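Local atomic coordinates of putative metal-dependent phosphoesterase (PDB entry 3O0F), a protein that hydrolyses phosphoesters with a site of two iron ions and one zinc ion, binds adenosine monophosphate, and may act as a 5'-3' exonuclease on nucleic acids. Residues A[213-216]-A[217-220]; A[275-278]-A[279-282]; A[281-284]-A[285-289]. One frame throughout, in Å; residues are numbered along the deposited sequence.

Contact 1: residues A[213-216]-A[217-220]; sequences LLSD and EQLD
Ser215 and Gln218 bond to each other in both directions at the start of helix 216-225. Gln218 OE1 accepts the backbone N-H of Ser215, with N to OE1 at 2.9 Å and the bond nearly straight at 167°. In return Ser215 OG accepts from Gln218 N at 3.2 Å. This is a capping box, with Ser215 as the N-cap. The serine hydroxyl sits between its own backbone N and carbonyl carbon (chi1 69°), and this brings it to the N-H of Gln218. The extended glutamine chain carries its amide back to the serine backbone.

The helical bonds follow at once. Leu219 N donates to Ser215 O at 3.0 Å, and Asp220 N donates to Asp216 O at 2.8 Å.

Leu214 packs on the Gln218 amide. Its CD2 lies 3.7 Å from Gln218 CD, and the two side chains cross at about a right angle. Its other methyl, CD1, meets CD2 of Leu219 at 3.9 Å. Both leucines are buried.

Outside the two segments, Arg212 NH1 also donates to Gln218 OE1. The Asp216 carboxylate forms a salt bridge through OD1 with Arg244 of helix 239-252, which also bonds Leu214 O. Leu214 rests on Val83 and Val85 of strand 83-90, while Leu219 touches Ile248.

The chemistry implies a polar cap beside an apolar seam. The box gives the N-H groups of Ser215 and Gln218 side-chain acceptors at the helix start, and the acid of Asp216 near the helix N terminus probably interacts favourably with the helix dipole.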
ATOM      1  N   LEU A 213      -6.880   7.551 -15.120  1.00 22.86           N
ATOM      2  CA  LEU A 213      -6.986   7.939 -13.718  1.00 20.43           C
ATOM      3  C   LEU A 213      -8.450   8.065 -13.273  1.00 16.87           C
ATOM      4  O   LEU A 213      -9.386   8.190 -14.075  1.00 17.73           O
ATOM      5  CB  LEU A 213      -6.283   9.270 -13.489  1.00 21.87           C
ATOM      6  CG  LEU A 213      -4.837   9.391 -13.957  1.00 23.68           C
ATOM      7  CD1 LEU A 213      -4.354  10.834 -13.762  1.00 26.58           C
ATOM      8  CD2 LEU A 213      -3.933   8.384 -13.189  1.00 23.34           C
ATOM      9  N   LEU A 214      -8.652   7.997 -11.972  1.00 14.51           N
ATOM     10  CA  LEU A 214      -9.913   8.413 -11.385  1.00 16.13           C
ATOM     11  C   LEU A 214     -10.256   9.802 -11.851  1.00 15.93           C
ATOM     12  O   LEU A 214      -9.387  10.710 -11.883  1.00 13.88           O
ATOM     13  CB  LEU A 214      -9.829   8.430  -9.846  1.00 18.96           C
ATOM     14  CG  LEU A 214      -9.761   7.072  -9.170  1.00 22.23           C
ATOM     15  CD1 LEU A 214      -9.458   7.272  -7.675  1.00 19.10           C
ATOM     16  CD2 LEU A 214     -11.048   6.273  -9.386  1.00 20.61           C
ATOM     17  N   SER A 215     -11.525   9.987 -12.194  1.00 15.82           N
ATOM     18  CA  SER A 215     -12.004  11.287 -12.559  1.00 14.92           C
ATOM     19  C   SER A 215     -12.412  12.090 -11.317  1.00 14.34           C
ATOM     20  O   SER A 215     -12.572  11.547 -10.229  1.00 11.81           O
ATOM     21  CB  SER A 215     -13.191  11.137 -13.458  1.00 15.83           C
ATOM     22  OG  SER A 215     -14.263  10.627 -12.719  1.00 12.86           O
ATOM     23  N   ASP A 216     -12.620  13.386 -11.499  1.00 15.54           N
ATOM     24  CA  ASP A 216     -13.139  14.248 -10.428  1.00 16.76           C
ATOM     25  C   ASP A 216     -14.468  13.742  -9.869  1.00 16.71           C
ATOM     26  O   ASP A 216     -14.699  13.842  -8.662  1.00 18.94           O
ATOM     27  CB  ASP A 216     -13.374  15.685 -10.915  1.00 16.27           C
ATOM     28  CG  ASP A 216     -12.058  16.416 -11.316  1.00 27.59           C
ATOM     29  OD1 ASP A 216     -10.975  15.807 -11.225  1.00 22.95           O
ATOM     30  OD2 ASP A 216     -12.114  17.612 -11.691  1.00 23.07           O
ATOM     31  N   GLU A 217     -15.354  13.287 -10.752  1.00 17.76           N
ATOM     32  CA  GLU A 217     -16.655  12.723 -10.345  1.00 19.69           C
ATOM     33  C   GLU A 217     -16.490  11.486  -9.452  1.00 16.04           C
ATOM     34  O   GLU A 217     -17.173  11.372  -8.450  1.00 13.75           O
ATOM     35  CB  GLU A 217     -17.581  12.422 -11.569  1.00 21.06           C
ATOM     36  CG  GLU A 217     -18.086  13.715 -12.250  1.00 40.39           C
ATOM     37  CD  GLU A 217     -19.411  13.635 -13.098  1.00 52.93           C
ATOM     38  OE1 GLU A 217     -19.406  13.178 -14.279  1.00 50.58           O
ATOM     39  OE2 GLU A 217     -20.445  14.139 -12.594  1.00 53.95           O
ATOM     40  N   GLN A 218     -15.577  10.580  -9.796  1.00 16.85           N
ATOM     41  CA  GLN A 218     -15.322   9.402  -8.955  1.00 17.06           C
ATOM     42  C   GLN A 218     -14.727   9.819  -7.618  1.00 16.47           C
ATOM     43  O   GLN A 218     -15.047   9.224  -6.584  1.00 16.02           O
ATOM     44  CB  GLN A 218     -14.407   8.385  -9.637  1.00 17.50           C
ATOM     45  CG  GLN A 218     -14.979   7.773 -10.943  1.00 13.67           C
ATOM     46  CD  GLN A 218     -13.951   6.929 -11.661  1.00 20.58           C
ATOM     47  OE1 GLN A 218     -13.016   7.461 -12.280  1.00 15.75           O
ATOM     48  NE2 GLN A 218     -14.120   5.582 -11.609  1.00 23.10           N
ATOM     49  N   LEU A 219     -13.858  10.833  -7.627  1.00 15.26           N
ATOM     50  CA  LEU A 219     -13.313  11.341  -6.388  1.00 14.80           C
ATOM     51  C   LEU A 219     -14.406  11.978  -5.550  1.00 18.15           C
ATOM     52  O   LEU A 219     -14.412  11.787  -4.337  1.00 15.27           O
ATOM     53  CB  LEU A 219     -12.132  12.316  -6.602  1.00 14.95           C
ATOM     54  CG  LEU A 219     -10.827  11.623  -7.043  1.00 16.72           C
ATOM     55  CD1 LEU A 219      -9.743  12.620  -7.414  1.00 18.16           C
ATOM     56  CD2 LEU A 219     -10.327  10.660  -5.953  1.00 14.79           C
ATOM     57  N   ASP A 220     -15.344  12.702  -6.189  1.00 17.16           N
ATOM     58  CA  ASP A 220     -16.426  13.352  -5.465  1.00 18.71           C
ATOM     59  C   ASP A 220     -17.306  12.340  -4.767  1.00 17.32           C
ATOM     60  O   ASP A 220     -17.631  12.551  -3.618  1.00 19.52           O
ATOM     61  CB  ASP A 220     -17.280  14.240  -6.357  1.00 20.74           C
ATOM     62  CG  ASP A 220     -16.569  15.538  -6.741  1.00 32.84           C
ATOM     63  OD1 ASP A 220     -15.611  15.952  -6.045  1.00 34.36           O
ATOM     64  OD2 ASP A 220     -16.980  16.145  -7.751  1.00 37.99           O
TER

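Contact 2: residues A[275-278]-A[279-282]; sequences LTDD and DTVR
Asp277 OD1 takes two bonds from Thr280, and these close the first turn of helix 278-287. Thr280 OG1 donates to Asp277 OD1 at 2.7 Å, reaching it on the syn side but 35° out of the carboxylate plane. Thr280 N donates to the same oxygen at 2.8 Å, nearly along its C-O axis. Asp277 CG stands between the backbone N and the carbonyl carbon (chi1 61°), a position that brings OD1 to the N-H and hydroxyl of Thr280. With an alanine here, the Thr280 N-H and hydroxyl would probably lose the acceptor they share, and the first turn would be less firmly capped.

The tight part is made by Thr276. It points CG2 at the helix, where it meets CB of Thr280 at 3.7 Å and CG2 of Val281 at 3.8 Å. Thr276 OG1 turns elsewhere and bonds Gly258 O. Strands 15-19 and 255-258 lie against this side: Val281 rests on Trp15 and Thr280 on Leu255.

The outer side is looser. Asp279 and Arg282 are exposed and form a salt bridge one turn apart, with Arg282 NH1 at 2.9 Å from Asp279 OD1. The carboxylate oxygen lies at the guanidinium edge, in its plane. Asp278 has its own outside partner, His43, while its backbone O accepts from Arg282 N at 2.9 Å.

Asp277, Asp278 and Asp279 probably interact favourably with the positive end of the helix dipole. The aspartate cap with a threonine three residues on is a classic helix N-cap, here where a loop enters the last helix of the chain beside the sheet.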
ATOM      1  N   LEU A 275       6.968  12.761   2.141  1.00 12.02           N
ATOM      2  CA  LEU A 275       6.598  12.826   3.548  1.00 14.23           C
ATOM      3  C   LEU A 275       5.215  13.484   3.776  1.00 15.79           C
ATOM      4  O   LEU A 275       4.749  14.279   2.947  1.00 13.47           O
ATOM      5  CB  LEU A 275       7.668  13.604   4.310  1.00 14.64           C
ATOM      6  CG  LEU A 275       9.077  12.976   4.417  1.00 15.93           C
ATOM      7  CD1 LEU A 275      10.083  13.980   4.999  1.00 18.59           C
ATOM      8  CD2 LEU A 275       9.094  11.667   5.225  1.00  9.72           C
ATOM      9  N   THR A 276       4.613  13.167   4.933  1.00 13.96           N
ATOM     10  CA  THR A 276       3.410  13.823   5.414  1.00 11.67           C
ATOM     11  C   THR A 276       3.805  14.760   6.541  1.00 10.39           C
ATOM     12  O   THR A 276       4.584  14.370   7.406  1.00 10.31           O
ATOM     13  CB  THR A 276       2.377  12.787   5.921  1.00 13.02           C
ATOM     14  OG1 THR A 276       2.086  11.876   4.873  1.00 11.71           O
ATOM     15  CG2 THR A 276       1.079  13.465   6.329  1.00 12.78           C
ATOM     16  N   ASP A 277       3.312  16.003   6.535  1.00 12.25           N
ATOM     17  CA  ASP A 277       3.691  16.928   7.604  1.00 15.33           C
ATOM     18  C   ASP A 277       3.056  16.505   8.936  1.00 16.71           C
ATOM     19  O   ASP A 277       2.073  15.769   8.945  1.00 12.91           O
ATOM     20  CB  ASP A 277       3.442  18.388   7.293  1.00 17.12           C
ATOM     21  CG  ASP A 277       1.986  18.738   7.042  1.00 20.10           C
ATOM     22  OD1 ASP A 277       1.063  18.212   7.700  1.00 24.35           O
ATOM     23  OD2 ASP A 277       1.777  19.634   6.198  1.00 36.78           O
ATOM     24  N   ASP A 278       3.714  16.914  10.009  1.00 16.05           N
ATOM     25  CA  ASP A 278       3.293  16.685  11.389  1.00 17.72           C
ATOM     26  C   ASP A 278       1.860  17.079  11.670  1.00 14.83           C
ATOM     27  O   ASP A 278       1.134  16.335  12.318  1.00 15.52           O
ATOM     28  CB  ASP A 278       4.216  17.453  12.360  1.00 18.24           C
ATOM     29  CG  ASP A 278       5.609  16.833  12.455  1.00 25.16           C
ATOM     30  OD1 ASP A 278       5.884  15.858  11.726  1.00 25.70           O
ATOM     31  OD2 ASP A 278       6.444  17.329  13.246  1.00 34.63           O
ATOM     32  N   ASP A 279       1.420  18.215  11.167  1.00 15.65           N
ATOM     33  CA  ASP A 279       0.025  18.607  11.387  1.00 17.08           C
ATOM     34  C   ASP A 279      -0.966  17.636  10.814  1.00 16.90           C
ATOM     35  O   ASP A 279      -1.984  17.373  11.444  1.00 17.16           O
ATOM     36  CB  ASP A 279      -0.278  20.005  10.833  1.00 21.02           C
ATOM     37  CG  ASP A 279       0.470  21.101  11.606  1.00 32.90           C
ATOM     38  OD1 ASP A 279       0.965  20.805  12.717  1.00 32.54           O
ATOM     39  OD2 ASP A 279       0.585  22.238  11.085  1.00 38.27           O
ATOM     40  N   THR A 280      -0.694  17.126   9.624  1.00 15.43           N
ATOM     41  CA  THR A 280      -1.613  16.221   8.965  1.00 15.81           C
ATOM     42  C   THR A 280      -1.603  14.886   9.705  1.00 11.09           C
ATOM     43  O   THR A 280      -2.659  14.294   9.901  1.00  9.94           O
ATOM     44  CB  THR A 280      -1.267  16.022   7.463  1.00 18.71           C
ATOM     45  OG1 THR A 280      -1.356  17.277   6.791  1.00 16.30           O
ATOM     46  CG2 THR A 280      -2.226  15.043   6.814  1.00  9.62           C
ATOM     47  N   VAL A 281      -0.444  14.448  10.188  1.00 10.75           N
ATOM     48  CA  VAL A 281      -0.392  13.173  10.991  1.00  8.98           C
ATOM     49  C   VAL A 281      -1.147  13.348  12.283  1.00 12.46           C
ATOM     50  O   VAL A 281      -1.944  12.501  12.667  1.00  9.80           O
ATOM     51  CB  VAL A 281       1.028  12.701  11.252  1.00 14.00           C
ATOM     52  CG1 VAL A 281       1.075  11.512  12.168  1.00  9.40           C
ATOM     53  CG2 VAL A 281       1.734  12.368   9.935  1.00 11.94           C
ATOM     54  N   ARG A 282      -0.959  14.486  12.947  1.00 15.51           N
ATOM     55  CA  ARG A 282      -1.778  14.815  14.138  1.00 16.77           C
ATOM     56  C   ARG A 282      -3.234  14.603  13.905  1.00 13.49           C
ATOM     57  O   ARG A 282      -3.942  13.952  14.693  1.00 14.85           O
ATOM     58  CB  ARG A 282      -1.566  16.270  14.576  1.00 19.67           C
ATOM     59  CG  ARG A 282      -0.876  16.405  15.829  1.00 22.48           C
ATOM     60  CD  ARG A 282      -0.838  17.845  16.309  1.00 26.90           C
ATOM     61  NE  ARG A 282       0.458  18.037  16.898  1.00 25.80           N
ATOM     62  CZ  ARG A 282       1.512  18.600  16.309  1.00 37.08           C
ATOM     63  NH1 ARG A 282       1.438  19.160  15.106  1.00 33.74           N
ATOM     64  NH2 ARG A 282       2.649  18.654  16.985  1.00 43.10           N
TER

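Contact 3: residues A[281-284]-A[285-289]; sequences VREI and LCRGV
Arg287 grips Glu283 side-on, one helical turn further along. NE donates to Glu283 OE2 at 2.8 Å in a nearly straight bond of 171°, using the anti lone pair of that oxygen. NH2 adds a longer bond to the same OE2 at 3.3 Å. OE2 alone takes both of these bonds. The oxygen lies at the edge of the guanidinium and in its plane, but the carboxylate plane is turned 79° from that of the guanidinium. In Glu283, CG is anti to the backbone N (chi1 -173°) and the chain then bends at chi2, bringing OE2 round to the arginine. The arginine itself is extended from CG to NE. Its remaining nitrogen, NH1, forms a second salt bridge, with Asp228, so the guanidinium is held between two acids.

The pair is an i to i+4 salt bridge on the last turns of helix 278-287. The helix backbone is regular: Leu285 N donates to Val281 O, Cys286 N to Arg282 O, and Arg287 N to Glu283 O at 3.0 Å. Gly288 N still bonds Ile284 O at 2.9 Å, although Gly288 is the first residue to leave helical backbone angles.

The packing is uneven round the helix. Ile284 is buried and faces the sheet, touching Ile17, Val198 and Leu255. The Arg287 side chain also touches Leu255 and Val198. Val281 and Leu285 run side by side and point the same way, with CG1 of Val281 at 4.1 Å from CD1 of Leu285. Leu285 is exposed and touches Gln91 in a loop.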
ATOM      1  N   VAL A 281      -0.444  14.448  10.188  1.00 10.75           N
ATOM      2  CA  VAL A 281      -0.392  13.173  10.991  1.00  8.98           C
ATOM      3  C   VAL A 281      -1.147  13.348  12.283  1.00 12.46           C
ATOM      4  O   VAL A 281      -1.944  12.501  12.667  1.00  9.80           O
ATOM      5  CB  VAL A 281       1.028  12.701  11.252  1.00 14.00           C
ATOM      6  CG1 VAL A 281       1.075  11.512  12.168  1.00  9.40           C
ATOM      7  CG2 VAL A 281       1.734  12.368   9.935  1.00 11.94           C
ATOM      8  N   ARG A 282      -0.959  14.486  12.947  1.00 15.51           N
ATOM      9  CA  ARG A 282      -1.778  14.815  14.138  1.00 16.77           C
ATOM     10  C   ARG A 282      -3.234  14.603  13.905  1.00 13.49           C
ATOM     11  O   ARG A 282      -3.942  13.952  14.693  1.00 14.85           O
ATOM     12  CB  ARG A 282      -1.566  16.270  14.576  1.00 19.67           C
ATOM     13  CG  ARG A 282      -0.876  16.405  15.829  1.00 22.48           C
ATOM     14  CD  ARG A 282      -0.838  17.845  16.309  1.00 26.90           C
ATOM     15  NE  ARG A 282       0.458  18.037  16.898  1.00 25.80           N
ATOM     16  CZ  ARG A 282       1.512  18.600  16.309  1.00 37.08           C
ATOM     17  NH1 ARG A 282       1.438  19.160  15.106  1.00 33.74           N
ATOM     18  NH2 ARG A 282       2.649  18.654  16.985  1.00 43.10           N
ATOM     19  N   GLU A 283      -3.694  15.144  12.808  1.00 15.20           N
ATOM     20  CA  GLU A 283      -5.088  15.050  12.444  1.00 18.92           C
ATOM     21  C   GLU A 283      -5.502  13.612  12.133  1.00 16.61           C
ATOM     22  O   GLU A 283      -6.593  13.199  12.500  1.00 13.05           O
ATOM     23  CB  GLU A 283      -5.396  16.025  11.302  1.00 22.34           C
ATOM     24  CG  GLU A 283      -6.880  16.171  10.905  1.00 30.16           C
ATOM     25  CD  GLU A 283      -7.860  16.528  12.049  1.00 35.42           C
ATOM     26  OE1 GLU A 283      -7.473  17.142  13.076  1.00 34.38           O
ATOM     27  OE2 GLU A 283      -9.062  16.195  11.891  1.00 37.22           O
ATOM     28  N   ILE A 284      -4.645  12.823  11.503  1.00 12.70           N
ATOM     29  CA  ILE A 284      -4.986  11.424  11.281  1.00 10.66           C
ATOM     30  C   ILE A 284      -5.212  10.694  12.617  1.00 11.84           C
ATOM     31  O   ILE A 284      -6.138   9.853  12.778  1.00 11.94           O
ATOM     32  CB  ILE A 284      -3.904  10.711  10.446  1.00  9.49           C
ATOM     33  CG1 ILE A 284      -3.859  11.286   9.017  1.00 10.56           C
ATOM     34  CG2 ILE A 284      -4.168   9.160  10.396  1.00  7.65           C
ATOM     35  CD1 ILE A 284      -2.701  10.753   8.144  1.00 11.43           C
ATOM     36  N   LEU A 285      -4.310  10.969  13.554  1.00  9.28           N
ATOM     37  CA  LEU A 285      -4.309  10.316  14.860  1.00 11.99           C
ATOM     38  C   LEU A 285      -5.548  10.679  15.657  1.00 13.20           C
ATOM     39  O   LEU A 285      -6.169   9.824  16.348  1.00 15.02           O
ATOM     40  CB  LEU A 285      -3.050  10.698  15.636  1.00 14.16           C
ATOM     41  CG  LEU A 285      -1.768   9.929  15.254  1.00 17.98           C
ATOM     42  CD1 LEU A 285      -0.549  10.605  15.844  1.00 11.28           C
ATOM     43  CD2 LEU A 285      -1.805   8.475  15.698  1.00 11.23           C
ATOM     44  N   CYS A 286      -5.904  11.960  15.567  1.00 17.33           N
ATOM     45  CA  CYS A 286      -7.098  12.496  16.235  1.00 17.15           C
ATOM     46  C   CYS A 286      -8.394  11.977  15.653  1.00 17.67           C
ATOM     47  O   CYS A 286      -9.331  11.725  16.405  1.00 18.29           O
ATOM     48  CB  CYS A 286      -7.088  14.027  16.255  1.00 20.43           C
ATOM     49  SG  CYS A 286      -5.766  14.706  17.278  1.00 24.91           S
ATOM     50  N   ARG A 287      -8.455  11.762  14.343  1.00 15.15           N
ATOM     51  CA  ARG A 287      -9.629  11.189  13.751  1.00 17.93           C
ATOM     52  C   ARG A 287      -9.774   9.707  13.943  1.00 17.43           C
ATOM     53  O   ARG A 287     -10.897   9.235  13.967  1.00 20.01           O
ATOM     54  CB  ARG A 287      -9.669  11.400  12.238  1.00 18.18           C
ATOM     55  CG  ARG A 287      -9.864  12.770  11.886  1.00 25.96           C
ATOM     56  CD  ARG A 287     -10.172  12.875  10.440  1.00 26.06           C
ATOM     57  NE  ARG A 287     -10.012  14.245  10.082  1.00 26.03           N
ATOM     58  CZ  ARG A 287     -10.314  14.773   8.917  1.00 30.90           C
ATOM     59  NH1 ARG A 287     -10.827  14.036   7.924  1.00 26.45           N
ATOM     60  NH2 ARG A 287     -10.096  16.067   8.781  1.00 28.21           N
ATOM     61  N   GLY A 288      -8.665   8.978  13.999  1.00 12.18           N
ATOM     62  CA  GLY A 288      -8.676   7.507  14.110  1.00 13.20           C
ATOM     63  C   GLY A 288      -8.929   6.983  15.522  1.00 14.45           C
ATOM     64  O   GLY A 288      -9.201   7.736  16.471  1.00 14.21           O
ATOM     65  N   VAL A 289      -8.907   5.663  15.623  1.00 13.30           N
ATOM     66  CA  VAL A 289      -9.141   4.936  16.834  1.00 15.08           C
ATOM     67  C   VAL A 289      -7.879   5.038  17.724  1.00 17.67           C
ATOM     68  O   VAL A 289      -6.739   5.051  17.225  1.00 16.70           O
ATOM     69  CB  VAL A 289      -9.405   3.439  16.474  1.00 19.95           C
ATOM     70  CG1 VAL A 289      -9.407   2.553  17.700  1.00 24.64           C
ATOM     71  CG2 VAL A 289     -10.763   3.311  15.699  1.00 19.51           C
TER

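In the fold
From the N terminus, contact 1 comes first. It closes the turn by which the loop after strand 198-201 enters helix 216-225, and it ties that helix start to strand 83-90 and helix 239-252. Contact 2 follows much later, where the loop after strand 255-258 enters helix 278-287 beside strand 15-19. Contact 3 continues along the same helix to its end and shares Val281 and Arg282 with contact 2. Contacts 2 and 3 overlap end to end, their centres about 10 Å apart, and neither nests in the other; contact 1 closes before either opens. Contact 1 stands apart from both, about 24 Å and 25 Å between centres, and does not touch them.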